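D-lactate dehydrogenase (Fermentative) (Pseudomonas aeruginosa, PDB 6ABJ) catalyses the NADH-dependent interconversion of pyruvate and D-lactate, as a tetrameric member of the D-isomer specific 2-hydroxyacid dehydrogenase family. Local coordinates at residues V111-Y116 against A324-D329. Numbering follows the deposited sequence.
Sequences VHVPAY and ADTTLD. With ACT (acetate ion), chain D.
Thr-326 sets its methyl CG2 against CD of Pro-114, 4.0 Å away. The contact belongs to the smaller, flavodoxin-like catalytic domain of the D-2-hydroxyacid dehydrogenase fold: the loop leaving strand 110-111, at the border of a parallel five-stranded sheet, runs beside helix 317-335 before the chain enters helix 118-134. With chi1 at -71°, Thr-326 OG1 lies beside the backbone N and the methyl swings to the far side from it, facing the loop, while OG1 is hydrogen-bonded to the Ala-322 carbonyl one turn back. Thr-327 does likewise with Ile-323 O, so both hydroxyls are tied into their own helix. Val-113 crosses Thr-327 at about a right angle, and its CG2 rests 3.6 Å from Thr-327 OG1, a methyl against an oxygen already engaged. The touch is slight, and the loop's closest approaches to both threonines are made by carbon atoms. The Val-113 backbone bonds to Ser-92, just beyond strand 87-90; a weak bond from Asn-330 ND2 to His-112 O also links loop and helix. Farther along, the Tyr-116 ring stacks with Phe-314, an NADH-binding residue, although no cofactor is bound here. Tyr-116 OH, also hydrogen-bonded to Ala-93 N, donates to OXT of an acetate, probably from the crystallisation liquor and held too by Gly-94 N; OXT lies 2.6 Å from OH, at the Tyr-116 ring's edge and in its plane.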
loop_
_atom_site.group_PDB
_atom_site.type_symbol
_atom_site.label_atom_id
_atom_site.label_comp_id
_atom_site.label_asym_id
_atom_site.label_seq_id
_atom_site.Cartn_x
_atom_site.Cartn_y
_atom_site.Cartn_z
ATOM N N VAL B 111 26.091 9.058 -29.802
ATOM C CA VAL B 111 25.312 10.281 -29.766
ATOM C C VAL B 111 24.295 10.231 -28.599
ATOM O O VAL B 111 23.988 9.162 -28.107
ATOM C CB VAL B 111 24.587 10.520 -31.099
ATOM C CG1 VAL B 111 25.661 10.869 -32.147
ATOM C CG2 VAL B 111 23.699 9.361 -31.468
ATOM N N HIS B 112 23.776 11.377 -28.226
ATOM C CA HIS B 112 22.813 11.444 -27.112
ATOM C C HIS B 112 21.854 12.614 -27.235
ATOM O O HIS B 112 21.941 13.426 -28.155
ATOM C CB HIS B 112 23.603 11.561 -25.824
ATOM C CG HIS B 112 24.082 12.936 -25.509
ATOM N ND1 HIS B 112 24.240 13.366 -24.204
ATOM C CD2 HIS B 112 24.551 13.931 -26.292
ATOM C CE1 HIS B 112 24.734 14.596 -24.219
ATOM N NE2 HIS B 112 24.911 14.971 -25.469
ATOM N N VAL B 113 20.923 12.686 -26.282
ATOM C CA VAL B 113 19.986 13.780 -26.152
ATOM C C VAL B 113 20.644 14.841 -25.278
ATOM O O VAL B 113 20.981 14.548 -24.123
ATOM C CB VAL B 113 18.665 13.251 -25.524
ATOM C CG1 VAL B 113 17.685 14.405 -25.385
ATOM C CG2 VAL B 113 18.115 12.137 -26.391
ATOM N N PRO B 114 20.784 16.098 -25.776
ATOM C CA PRO B 114 21.537 17.065 -25.017
ATOM C C PRO B 114 20.844 17.517 -23.727
ATOM O O PRO B 114 21.536 17.850 -22.787
ATOM C CB PRO B 114 21.691 18.251 -25.965
ATOM C CG PRO B 114 20.659 18.079 -27.021
ATOM C CD PRO B 114 20.195 16.656 -27.004
ATOM N N ALA B 115 19.510 17.552 -23.705
ATOM C CA ALA B 115 18.727 18.105 -22.561
ATOM C C ALA B 115 17.287 17.592 -22.648
ATOM O O ALA B 115 16.778 17.430 -23.737
ATOM C CB ALA B 115 18.694 19.606 -22.624
ATOM N N TYR B 116 16.631 17.372 -21.495
ATOM C CA TYR B 116 15.246 16.973 -21.456
ATOM C C TYR B 116 14.357 18.192 -21.449
ATOM O O TYR B 116 14.799 19.280 -21.074
ATOM C CB TYR B 116 14.991 16.148 -20.194
ATOM C CG TYR B 116 15.763 14.832 -20.151
ATOM C CD1 TYR B 116 15.616 13.902 -21.160
ATOM C CD2 TYR B 116 16.663 14.545 -19.121
ATOM C CE1 TYR B 116 16.300 12.702 -21.132
ATOM C CE2 TYR B 116 17.378 13.361 -19.134
ATOM C CZ TYR B 116 17.179 12.452 -20.138
ATOM O OH TYR B 116 17.871 11.261 -20.150
ATOM N N ALA B 324 12.607 11.119 -28.728
ATOM C CA ALA B 324 12.558 10.256 -29.934
ATOM C C ALA B 324 12.949 11.009 -31.195
ATOM O O ALA B 324 13.755 10.494 -31.970
ATOM C CB ALA B 324 11.188 9.654 -30.080
ATOM N N ASP B 325 12.414 12.218 -31.379
ATOM C CA ASP B 325 12.710 13.088 -32.526
ATOM C C ASP B 325 14.214 13.422 -32.554
ATOM O O ASP B 325 14.881 13.345 -33.581
ATOM C CB ASP B 325 11.950 14.428 -32.384
ATOM C CG ASP B 325 10.452 14.310 -32.588
ATOM O OD1 ASP B 325 9.934 13.257 -32.940
ATOM O OD2 ASP B 325 9.780 15.328 -32.400
ATOM N N THR B 326 14.743 13.829 -31.407
ATOM C CA THR B 326 16.125 14.152 -31.274
ATOM C C THR B 326 16.986 12.933 -31.613
ATOM O O THR B 326 17.950 13.044 -32.402
ATOM C CB THR B 326 16.431 14.749 -29.904
ATOM O OG1 THR B 326 15.848 16.073 -29.886
ATOM C CG2 THR B 326 17.888 14.898 -29.730
ATOM N N THR B 327 16.628 11.763 -31.086
ATOM C CA THR B 327 17.460 10.574 -31.279
ATOM C C THR B 327 17.436 10.123 -32.777
ATOM O O THR B 327 18.485 9.831 -33.344
ATOM C CB THR B 327 16.986 9.462 -30.352
ATOM O OG1 THR B 327 17.143 9.910 -28.986
ATOM C CG2 THR B 327 17.749 8.176 -30.572
ATOM N N LEU B 328 16.255 10.097 -33.400
ATOM C CA LEU B 328 16.149 9.754 -34.809
ATOM C C LEU B 328 16.862 10.798 -35.700
ATOM O O LEU B 328 17.594 10.419 -36.645
ATOM C CB LEU B 328 14.677 9.522 -35.215
ATOM C CG LEU B 328 14.006 8.319 -34.515
ATOM C CD1 LEU B 328 12.667 7.945 -35.127
ATOM C CD2 LEU B 328 14.890 7.087 -34.469
ATOM N N ASP B 329 16.711 12.089 -35.384
ATOM C CA ASP B 329 17.477 13.119 -36.081
ATOM C C ASP B 329 18.977 12.923 -35.908
ATOM O O ASP B 329 19.739 13.127 -36.871
ATOM C CB ASP B 329 17.069 14.537 -35.673
ATOM C CG ASP B 329 15.688 14.947 -36.223
ATOM O OD1 ASP B 329 15.130 14.246 -37.132
ATOM O OD2 ASP B 329 15.180 16.009 -35.779
HETATM C C ACT D . 19.845 10.010 -17.660
HETATM O O ACT D . 20.812 9.878 -16.880
HETATM O OXT ACT D . 19.830 10.879 -18.558
HETATM C CH3 ACT D . 18.664 9.096 -17.514
#